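Local coordinates for protein putative S41 protease (Bacteroides fragilis NCTC 9343, PDB 3K50) that probably hydrolyses peptide bonds as a serine protease of family S41, although its function and substrates have not been established, at residues Ile17-Asp20 / Ser21-Gln25; Gln206-Asn209 / Asp210-Arg213; Ala393-Met397 / Ser398-Asp402. All blocks are in the same frame, centred on the assembly; numbering follows the deposited sequence.

The three contacts are all local, each made by neighbouring turns of a single helix or by a helix and the loop that ends it. Interaction 1 opens helix 18-26 in the N-terminal domain, interaction 2 opens helix 207-221 in the S41 family region, and interaction 3 closes helix 388-398 near the C-terminus. None touches another: nearest atoms are about 17 Å apart between interactions 2 and 3, about 23 Å between 1 and 2, and about 39 Å between 1 and 3, which lie on opposite sides of the chain's centre. Strand 187-194 links the later two, packing against Leu212 of interaction 2 and Leu394 of interaction 3.

Interaction 1: Ile17-Asp20 / Ser21-Gln25; sequences IWID and SVMRQ
Arg24 reaches back along the first turns of helix 18-26 to Asp20, four residues earlier, and its side chain can be followed atom by atom over that residue. Arg24 CB lies 3.5 Å from Asp20 O, and CG comes closer to the same carbonyl oxygen, which already accepts the Arg24 backbone N-H. Arg24 CD then passes beside the carboxylate, 3.6 Å from Asp20 OD2. At NE the contact becomes a salt bridge: Arg24 NE donates to Asp20 OD1 over 3.0 Å, arriving on the syn side of the carboxylate but somewhat out of its plane. The chain runs extended from CG to NE alongside the carboxylate. The guanidinium and carboxylate planes are 55° apart. Beyond NE, NH2 turns to another partner, Pro34 O, tying the helix to the loop that follows it.

This i to i+4 pair belongs to the opening of the helix, with Ile17 at the N-cap position, in the N-terminal domain of an S41 peptidase. Elsewhere on the helix, in one of two Val22 conformers, Val22 CG1 sits over one face of the Trp18 indole, 3.8 Å from the centroid of the six-membered ring and only 5° off its normal, a CH-pi contact. Trp18 holds CG anti to its own N (chi1 -177°), which lays the ring alongside the next turn, where His337 meets it edge-to-face and Phe335 of strand 330-336 touches both Trp18 and Val22. Val22 N donates to Trp18 O at 2.7 Å, and in one of two Ser21 conformers Ser21 OG adds a second bond to Trp18 O (2.6 Å). More deeply buried, Ile19 CG1 approaches the selenium of Met23 at 4.4 Å, and both residues pack on Phe48 and Leu344.

Interaction 2: Gln206-Asn209 / Asp210-Arg213; sequences QAYN and DDLR
Gln206 and Arg213 meet across the first two turns of helix 207-221 in a local polar contact, at the start of the helix that connects strands 187-194 and 226-230 in a beta-alpha-beta unit of the S41 peptidase region. Gln206 is the N-cap residue, and its carbonyl O receives the N-H of Asp210 at 2.8 Å; the bonds from Asp211, Leu212 and Arg213 to the carbonyls four residues before them continue the helix.

The side chains add a second network. Gln206 bends at chi2 (-80°), bringing OE1 back over the turn, where Asn209 ND2 points a nearly straight N-H at Gln206 OE1 over 3.2 Å. The acceptor lies in the Asn209 amide plane, but the donor meets the Gln206 C=O side-on (87°) and above its plane. With Gln206 NE2 only 3.0 Å from Asn209 ND2, two donors, the amide placement is less certain. Arg213 NH1 gives Gln206 OE1 a weak bond of 3.5 Å, from the edge of the guanidinium, and is held more firmly by a salt bridge to Asp210 OD1 at 2.8 Å, reached from above the carboxylate plane. NH2 bonds to Leu281 O. Leu244 of helix 239-249 touches both Asn209 and Arg213, and Leu212 packs on Leu192 and Tyr194 of strand 187-194.

Asp211 lies alongside Tyr208, its OD2 at the ring edge, 3.7 Å from Tyr208 CD1. Asp211 OD1 pairs with Arg214 and also accepts from a water at 2.9 Å; that water donates its other hydrogen to Ala207 O, 2.8 Å away.

Interaction 3: Ala393-Met397 / Ser398-Asp402; sequences ALKIM and SGITD
Hydrogen bonds from Ser398, Gly399 and Ile400 back to Leu394, Lys395 and Ile396 finish helix 388-398. Gly399, the first residue to leave helical geometry, has a phi of +76°, and the bonds around it form a Schellman motif: Ile400 N reaches Lys395 O at 2.9 Å, spanning five residues, and Gly399 N reaches Ile396 O at 3.1 Å. The second donor stands well above the carbonyl plane, as the chain curls over the helix end. Ser398 N makes only weak bonds, to Leu394 O and Lys395 O. Its hydroxyl reinforces the cap instead, with Ser398 OG donating to Leu394 O over 3.1 Å from almost straight ahead of the carbonyl; placing OG anti to the carbonyl carbon (chi1 -67°) turns it back toward the preceding turn. Asn185 ND2 also bonds to this hydroxyl.

A water extends the polar cap into the departing chain. It donates to Ile396 O at 2.7 Å and to Thr401 O at 2.9 Å, so Ile396 O receives both the water and the N-H of Gly399.

In van der Waals contacts the loop lies against the side of the last turn. Lys395 contributes its aliphatic stem: Lys395 CB lies 3.9 Å from Ile400 CB, and its CD is close to Ile400 CG2. The same stem also runs past the Thr401 hydroxyl, with Lys395 CB and CD both near OG1. One residue on, Ile396 CG1 meets Thr401 CB at 4.0 Å.

Elsewhere the helix end packs on the mixed sheet of the S41 peptidase region. Met397 touches Val189 of strand 187-194, Val228 of strand 226-230 and Tyr294 of strand 292-297, while Leu394 and Ser398 both rest against Trp184 at the end of strand 176-184, an outermost strand of that sheet.

Interaction 1: Ile17-Asp20 / Ser21-Gln25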
ATOM      1  N   ILE A  17      15.825  21.335  20.421  1.00 52.92           N
ATOM      2  CA  ILE A  17      15.962  20.251  19.432  1.00 50.17           C
ATOM      3  C   ILE A  17      14.655  20.159  18.636  1.00 45.34           C
ATOM      4  O   ILE A  17      13.592  20.007  19.223  1.00 40.65           O
ATOM      5  CB  ILE A  17      16.271  18.887  20.099  1.00 51.03           C
ATOM      6  CG1 ILE A  17      17.673  18.931  20.757  1.00 55.97           C
ATOM      7  CG2 ILE A  17      16.151  17.751  19.080  1.00 49.55           C
ATOM      8  CD1 ILE A  17      18.053  17.699  21.588  1.00 53.56           C
ATOM      9  N   TRP A  18      14.749  20.254  17.311  1.00 39.60           N
ATOM     10  CA  TRP A  18      13.573  20.318  16.458  1.00 36.46           C
ATOM     11  C   TRP A  18      12.515  19.215  16.650  1.00 35.86           C
ATOM     12  O   TRP A  18      11.302  19.492  16.734  1.00 33.60           O
ATOM     13  CB  TRP A  18      14.037  20.286  15.001  1.00 37.00           C
ATOM     14  CG  TRP A  18      12.937  20.417  13.978  1.00 35.60           C
ATOM     15  CD1 TRP A  18      12.355  21.569  13.564  1.00 35.24           C
ATOM     16  CD2 TRP A  18      12.314  19.354  13.212  1.00 36.77           C
ATOM     17  NE1 TRP A  18      11.384  21.299  12.607  1.00 39.31           N
ATOM     18  CE2 TRP A  18      11.357  19.950  12.368  1.00 36.59           C
ATOM     19  CE3 TRP A  18      12.455  17.967  13.186  1.00 38.23           C
ATOM     20  CZ2 TRP A  18      10.582  19.218  11.494  1.00 35.23           C
ATOM     21  CZ3 TRP A  18      11.686  17.240  12.293  1.00 38.03           C
ATOM     22  CH2 TRP A  18      10.755  17.865  11.472  1.00 33.91           C
ATOM     23  N   ILE A  19      12.969  17.964  16.671  1.00 32.26           N
ATOM     24  CA  ILE A  19      12.065  16.820  16.700  1.00 32.39           C
ATOM     25  C   ILE A  19      11.229  16.861  17.992  1.00 31.09           C
ATOM     26  O   ILE A  19      10.053  16.610  17.968  1.00 32.19           O
ATOM     27  CB  ILE A  19      12.821  15.470  16.431  1.00 31.05           C
ATOM     28  CG1 ILE A  19      11.830  14.327  16.285  1.00 36.11           C
ATOM     29  CG2 ILE A  19      13.814  15.188  17.544  1.00 37.36           C
ATOM     30  CD1 ILE A  19      12.410  13.072  15.714  1.00 36.15           C
ATOM     31  N   ASP A  20      11.833  17.283  19.094  1.00 34.19           N
ATOM     32  CA  ASP A  20      11.104  17.397  20.356  1.00 33.62           C
ATOM     33  C   ASP A  20      10.064  18.511  20.279  1.00 34.03           C
ATOM     34  O   ASP A  20       8.930  18.343  20.686  1.00 35.75           O
ATOM     35  CB  ASP A  20      12.047  17.745  21.506  1.00 31.96           C
ATOM     36  CG  ASP A  20      11.311  17.874  22.838  1.00 40.31           C
ATOM     37  OD1 ASP A  20      10.940  16.842  23.408  1.00 50.36           O
ATOM     38  OD2 ASP A  20      11.122  19.005  23.320  1.00 45.74           O
ATOM     39  N   SER A  21      10.420  19.591  19.596  0.50 30.81           N
ATOM     40  CA  SER A  21       9.543  20.740  19.452  0.50 30.44           C
ATOM     41  C   SER A  21       8.405  20.485  18.483  0.50 29.14           C
ATOM     42  O   SER A  21       7.276  20.670  18.875  0.50 30.00           O
ATOM     43  CB  SER A  21      10.339  21.988  19.069  0.50 30.21           C
ATOM     44  OG  SER A  21      11.077  21.758  17.896  0.50 41.93           O
ATOM     45  N   VAL A  22       8.681  20.054  17.247  0.70 29.76           N
ATOM     46  CA  VAL A  22       7.634  19.736  16.311  0.70 31.91           C
ATOM     47  C   VAL A  22       6.653  18.724  16.944  0.70 31.91           C
ATOM     48  O   VAL A  22       5.459  18.846  16.738  0.70 32.43           O
ATOM     49  CB  VAL A  22       8.201  19.252  14.963  0.70 31.94           C
ATOM     50  CG1 VAL A  22       9.026  17.993  15.155  0.70 36.22           C
ATOM     51  CG2 VAL A  22       7.055  19.022  13.960  0.70 33.70           C
HETATM   52  N   MSE A  23       7.135  17.773  17.758  1.00 29.98           N
HETATM   53  CA  MSE A  23       6.228  16.780  18.357  1.00 31.60           C
HETATM   54  C   MSE A  23       5.381  17.392  19.477  1.00 32.23           C
HETATM   55  O   MSE A  23       4.203  17.168  19.562  1.00 35.07           O
HETATM   56  CB  MSE A  23       7.010  15.553  18.909  1.00 29.44           C
HETATM   57  CG  MSE A  23       7.456  14.584  17.815  1.00 31.14           C
HETATM   58 SE   MSE A  23       8.370  13.014  18.580  0.75 27.90          SE
HETATM   59  CE  MSE A  23       6.827  12.076  19.361  1.00 26.41           C
ATOM     60  N   ARG A  24       5.995  18.164  20.353  1.00 33.28           N
ATOM     61  CA  ARG A  24       5.232  18.724  21.464  1.00 35.58           C
ATOM     62  C   ARG A  24       4.116  19.686  20.915  1.00 35.50           C
ATOM     63  O   ARG A  24       3.078  19.829  21.528  1.00 34.57           O
ATOM     64  CB  ARG A  24       6.174  19.315  22.540  1.00 34.66           C
ATOM     65  CG  ARG A  24       6.877  18.191  23.303  1.00 40.92           C
ATOM     66  CD  ARG A  24       7.779  18.610  24.467  1.00 41.45           C
ATOM     67  NE  ARG A  24       8.519  17.488  25.071  1.00 44.33           N
ATOM     68  CZ  ARG A  24       8.027  16.600  25.931  1.00 45.85           C
ATOM     69  NH1 ARG A  24       6.774  16.651  26.352  1.00 42.32           N
ATOM     70  NH2 ARG A  24       8.813  15.639  26.387  1.00 41.97           N
ATOM     71  N   GLN A  25       4.312  20.275  19.735  1.00 34.13           N
ATOM     72  CA  GLN A  25       3.323  21.168  19.183  1.00 32.54           C
ATOM     73  C   GLN A  25       2.286  20.430  18.347  1.00 33.51           C
ATOM     74  O   GLN A  25       1.094  20.703  18.475  1.00 32.71           O
ATOM     75  CB  GLN A  25       3.993  22.272  18.328  1.00 35.00           C
ATOM     76  CG  GLN A  25       2.979  23.166  17.501  1.00 47.17           C
ATOM     77  CD  GLN A  25       1.856  23.875  18.326  1.00 52.97           C
ATOM     78  OE1 GLN A  25       0.699  23.929  17.887  1.00 65.12           O
ATOM     79  NE2 GLN A  25       2.200  24.394  19.517  1.00 64.16           N
TER

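Interaction 2: Gln206-Asn209 / Asp210-Arg213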
ATOM      1  N   GLN A 206      -1.717  16.847  -9.578  1.00 43.42           N
ATOM      2  CA  GLN A 206      -2.897  16.005  -9.484  1.00 42.83           C
ATOM      3  C   GLN A 206      -2.830  14.893 -10.545  1.00 39.80           C
ATOM      4  O   GLN A 206      -3.793  14.144 -10.757  1.00 37.95           O
ATOM      5  CB  GLN A 206      -4.136  16.870  -9.683  1.00 42.82           C
ATOM      6  CG  GLN A 206      -4.538  17.597  -8.438  1.00 50.80           C
ATOM      7  CD  GLN A 206      -5.318  16.728  -7.464  1.00 62.42           C
ATOM      8  OE1 GLN A 206      -6.517  16.333  -7.698  1.00 53.52           O
ATOM      9  NE2 GLN A 206      -4.673  16.462  -6.327  1.00 66.18           N
ATOM     10  N   ALA A 207      -1.677  14.771 -11.195  1.00 36.04           N
ATOM     11  CA  ALA A 207      -1.512  13.822 -12.283  1.00 35.92           C
ATOM     12  C   ALA A 207      -2.051  12.412 -11.969  1.00 35.26           C
ATOM     13  O   ALA A 207      -2.743  11.838 -12.809  1.00 35.21           O
ATOM     14  CB  ALA A 207      -0.034  13.757 -12.737  1.00 32.57           C
ATOM     15  N   TYR A 208      -1.787  11.873 -10.786  1.00 33.44           N
ATOM     16  CA  TYR A 208      -2.236  10.482 -10.516  1.00 33.55           C
ATOM     17  C   TYR A 208      -3.696  10.440 -10.171  1.00 33.41           C
ATOM     18  O   TYR A 208      -4.356   9.472 -10.481  1.00 30.69           O
ATOM     19  CB  TYR A 208      -1.464   9.827  -9.407  1.00 30.82           C
ATOM     20  CG  TYR A 208       0.045   9.805  -9.604  1.00 34.44           C
ATOM     21  CD1 TYR A 208       0.609   9.673 -10.869  1.00 30.99           C
ATOM     22  CD2 TYR A 208       0.917   9.812  -8.488  1.00 35.66           C
ATOM     23  CE1 TYR A 208       1.992   9.618 -11.032  1.00 35.98           C
ATOM     24  CE2 TYR A 208       2.311   9.732  -8.639  1.00 31.25           C
ATOM     25  CZ  TYR A 208       2.842   9.622  -9.904  1.00 35.92           C
ATOM     26  OH  TYR A 208       4.219   9.555 -10.077  1.00 35.17           O
ATOM     27  N   ASN A 209      -4.185  11.471  -9.491  1.00 31.78           N
ATOM     28  CA  ASN A 209      -5.608  11.551  -9.259  1.00 32.41           C
ATOM     29  C   ASN A 209      -6.366  11.638 -10.593  1.00 31.99           C
ATOM     30  O   ASN A 209      -7.443  11.058 -10.716  1.00 30.72           O
ATOM     31  CB  ASN A 209      -5.968  12.730  -8.412  1.00 27.76           C
ATOM     32  CG  ASN A 209      -5.694  12.519  -6.997  1.00 34.70           C
ATOM     33  OD1 ASN A 209      -5.463  11.390  -6.548  1.00 34.13           O
ATOM     34  ND2 ASN A 209      -5.750  13.621  -6.230  1.00 39.09           N
ATOM     35  N   ASP A 210      -5.799  12.316 -11.594  1.00 32.23           N
ATOM     36  CA  ASP A 210      -6.432  12.356 -12.925  1.00 32.04           C
ATOM     37  C   ASP A 210      -6.357  10.986 -13.629  1.00 30.15           C
ATOM     38  O   ASP A 210      -7.253  10.640 -14.378  1.00 29.58           O
ATOM     39  CB  ASP A 210      -5.926  13.547 -13.784  1.00 31.35           C
ATOM     40  CG  ASP A 210      -6.502  14.893 -13.284  1.00 37.00           C
ATOM     41  OD1 ASP A 210      -7.575  14.860 -12.655  1.00 37.58           O
ATOM     42  OD2 ASP A 210      -5.911  15.976 -13.490  1.00 39.40           O
ATOM     43  N   ASP A 211      -5.283  10.236 -13.420  1.00 32.97           N
ATOM     44  CA  ASP A 211      -5.209   8.849 -13.906  1.00 29.05           C
ATOM     45  C   ASP A 211      -6.348   8.054 -13.257  1.00 29.11           C
ATOM     46  O   ASP A 211      -6.979   7.223 -13.898  1.00 31.43           O
ATOM     47  CB  ASP A 211      -3.904   8.161 -13.486  1.00 28.45           C
ATOM     48  CG  ASP A 211      -2.710   8.676 -14.201  1.00 36.98           C
ATOM     49  OD1 ASP A 211      -2.879   9.207 -15.322  1.00 35.58           O
ATOM     50  OD2 ASP A 211      -1.584   8.531 -13.660  1.00 40.22           O
ATOM     51  N   LEU A 212      -6.535   8.241 -11.953  1.00 27.07           N
ATOM     52  CA  LEU A 212      -7.629   7.526 -11.231  1.00 28.49           C
ATOM     53  C   LEU A 212      -9.013   7.904 -11.799  1.00 27.43           C
ATOM     54  O   LEU A 212      -9.851   7.034 -12.045  1.00 27.30           O
ATOM     55  CB  LEU A 212      -7.566   7.784  -9.713  1.00 24.71           C
ATOM     56  CG  LEU A 212      -8.514   7.073  -8.755  1.00 30.08           C
ATOM     57  CD1 LEU A 212      -8.227   5.574  -8.734  1.00 24.97           C
ATOM     58  CD2 LEU A 212      -8.394   7.612  -7.323  1.00 25.37           C
ATOM     59  N   ARG A 213      -9.239   9.192 -12.041  1.00 27.81           N
ATOM     60  CA  ARG A 213     -10.473   9.653 -12.628  1.00 28.40           C
ATOM     61  C   ARG A 213     -10.687   9.013 -13.960  1.00 32.99           C
ATOM     62  O   ARG A 213     -11.824   8.681 -14.325  1.00 30.13           O
ATOM     63  CB  ARG A 213     -10.480  11.169 -12.831  1.00 28.57           C
ATOM     64  CG  ARG A 213     -10.616  11.947 -11.531  1.00 28.82           C
ATOM     65  CD  ARG A 213     -10.590  13.428 -11.736  1.00 27.10           C
ATOM     66  NE  ARG A 213     -10.773  14.125 -10.427  1.00 25.97           N
ATOM     67  CZ  ARG A 213      -9.803  14.710  -9.687  1.00 39.37           C
ATOM     68  NH1 ARG A 213      -8.536  14.740 -10.066  1.00 32.83           N
ATOM     69  NH2 ARG A 213     -10.097  15.268  -8.513  1.00 32.18           N
TER
HETATM   70  O   HOH W   1      -2.783  12.138 -15.642  1.00 48.71           O

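Interaction 3: Ala393-Met397 / Ser398-Asp402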
ATOM      1  N   ALA A 393     -12.979 -13.253  -4.953  1.00 27.67           N
ATOM      2  CA  ALA A 393     -13.984 -12.242  -5.016  1.00 29.53           C
ATOM      3  C   ALA A 393     -15.007 -12.599  -6.071  1.00 31.32           C
ATOM      4  O   ALA A 393     -16.206 -12.502  -5.840  1.00 28.44           O
ATOM      5  CB  ALA A 393     -13.376 -10.863  -5.369  1.00 32.63           C
ATOM      6  N   LEU A 394     -14.528 -12.976  -7.240  1.00 24.44           N
ATOM      7  CA  LEU A 394     -15.442 -13.321  -8.350  1.00 30.22           C
ATOM      8  C   LEU A 394     -16.345 -14.495  -7.998  1.00 28.45           C
ATOM      9  O   LEU A 394     -17.503 -14.513  -8.373  1.00 28.27           O
ATOM     10  CB  LEU A 394     -14.662 -13.630  -9.607  1.00 24.07           C
ATOM     11  CG  LEU A 394     -13.848 -12.465 -10.223  1.00 30.02           C
ATOM     12  CD1 LEU A 394     -12.918 -13.050 -11.321  1.00 21.83           C
ATOM     13  CD2 LEU A 394     -14.718 -11.358 -10.776  1.00 30.06           C
ATOM     14  N   LYS A 395     -15.813 -15.480  -7.292  1.00 31.10           N
ATOM     15  CA  LYS A 395     -16.615 -16.607  -6.892  1.00 29.90           C
ATOM     16  C   LYS A 395     -17.617 -16.201  -5.808  1.00 33.90           C
ATOM     17  O   LYS A 395     -18.790 -16.618  -5.834  1.00 32.85           O
ATOM     18  CB  LYS A 395     -15.746 -17.781  -6.390  1.00 31.49           C
ATOM     19  CG  LYS A 395     -14.946 -18.562  -7.487  1.00 34.88           C
ATOM     20  CD  LYS A 395     -14.318 -19.820  -6.807  1.00 39.20           C
ATOM     21  CE  LYS A 395     -13.329 -20.666  -7.668  1.00 53.67           C
ATOM     22  NZ  LYS A 395     -13.598 -20.538  -9.102  1.00 53.98           N
ATOM     23  N   ILE A 396     -17.157 -15.440  -4.829  1.00 28.97           N
ATOM     24  CA  ILE A 396     -18.036 -15.031  -3.729  1.00 30.23           C
ATOM     25  C   ILE A 396     -19.225 -14.196  -4.244  1.00 31.94           C
ATOM     26  O   ILE A 396     -20.337 -14.462  -3.881  1.00 32.85           O
ATOM     27  CB  ILE A 396     -17.268 -14.278  -2.656  1.00 30.89           C
ATOM     28  CG1 ILE A 396     -16.420 -15.288  -1.858  1.00 28.21           C
ATOM     29  CG2 ILE A 396     -18.222 -13.540  -1.690  1.00 28.96           C
ATOM     30  CD1 ILE A 396     -15.045 -14.739  -1.338  1.00 29.83           C
HETATM   31  N   MSE A 397     -18.991 -13.267  -5.160  1.00 30.68           N
HETATM   32  CA  MSE A 397     -20.087 -12.449  -5.660  1.00 29.71           C
HETATM   33  C   MSE A 397     -21.049 -13.282  -6.505  1.00 31.60           C
HETATM   34  O   MSE A 397     -22.185 -12.906  -6.702  1.00 34.42           O
HETATM   35  CB  MSE A 397     -19.553 -11.238  -6.447  1.00 31.15           C
HETATM   36  CG  MSE A 397     -19.006 -11.574  -7.820  1.00 30.25           C
HETATM   37 SE   MSE A 397     -18.329 -10.057  -8.827  0.75 26.89          SE
HETATM   38  CE  MSE A 397     -16.797  -9.564  -7.672  1.00 31.17           C
ATOM     39  N   SER A 398     -20.604 -14.407  -7.024  1.00 28.32           N
ATOM     40  CA  SER A 398     -21.463 -15.240  -7.851  1.00 29.63           C
ATOM     41  C   SER A 398     -22.089 -16.372  -7.063  1.00 32.23           C
ATOM     42  O   SER A 398     -22.814 -17.172  -7.640  1.00 33.91           O
ATOM     43  CB  SER A 398     -20.633 -15.887  -8.975  1.00 29.89           C
ATOM     44  OG  SER A 398     -20.178 -14.946  -9.869  1.00 42.05           O
ATOM     45  N   GLY A 399     -21.763 -16.497  -5.787  1.00 35.10           N
ATOM     46  CA  GLY A 399     -22.252 -17.596  -4.939  1.00 38.75           C
ATOM     47  C   GLY A 399     -21.614 -18.949  -5.124  1.00 40.45           C
ATOM     48  O   GLY A 399     -22.155 -19.934  -4.656  1.00 45.18           O
ATOM     49  N   ILE A 400     -20.488 -19.012  -5.827  1.00 41.70           N
ATOM     50  CA  ILE A 400     -19.758 -20.247  -6.129  1.00 44.33           C
ATOM     51  C   ILE A 400     -19.065 -20.672  -4.858  1.00 50.09           C
ATOM     52  O   ILE A 400     -19.048 -21.874  -4.510  1.00 48.70           O
ATOM     53  CB  ILE A 400     -18.738 -20.065  -7.298  1.00 44.29           C
ATOM     54  CG1 ILE A 400     -19.472 -19.767  -8.611  1.00 43.03           C
ATOM     55  CG2 ILE A 400     -17.894 -21.341  -7.507  1.00 46.16           C
ATOM     56  CD1 ILE A 400     -18.656 -19.064  -9.746  1.00 45.82           C
ATOM     57  N   THR A 401     -18.483 -19.697  -4.164  1.00 55.15           N
ATOM     58  CA  THR A 401     -17.934 -19.940  -2.820  1.00 61.39           C
ATOM     59  C   THR A 401     -19.073 -19.455  -1.900  1.00 64.25           C
ATOM     60  O   THR A 401     -19.642 -18.384  -2.144  1.00 59.63           O
ATOM     61  CB  THR A 401     -16.545 -19.218  -2.497  1.00 61.55           C
ATOM     62  OG1 THR A 401     -15.488 -19.716  -3.330  1.00 60.68           O
ATOM     63  CG2 THR A 401     -16.124 -19.445  -1.026  1.00 58.64           C
ATOM     64  N   ASP A 402     -19.417 -20.262  -0.886  1.00 67.43           N
ATOM     65  CA  ASP A 402     -20.496 -19.939   0.069  1.00 68.95           C
ATOM     66  C   ASP A 402     -20.268 -18.568   0.713  1.00 68.34           C
ATOM     67  O   ASP A 402     -19.140 -18.234   1.044  1.00 68.47           O
ATOM     68  CB  ASP A 402     -20.606 -21.031   1.155  1.00 69.20           C
TER
HETATM   69  O   HOH W   2     -21.195 -15.999  -1.826  1.00 44.01           O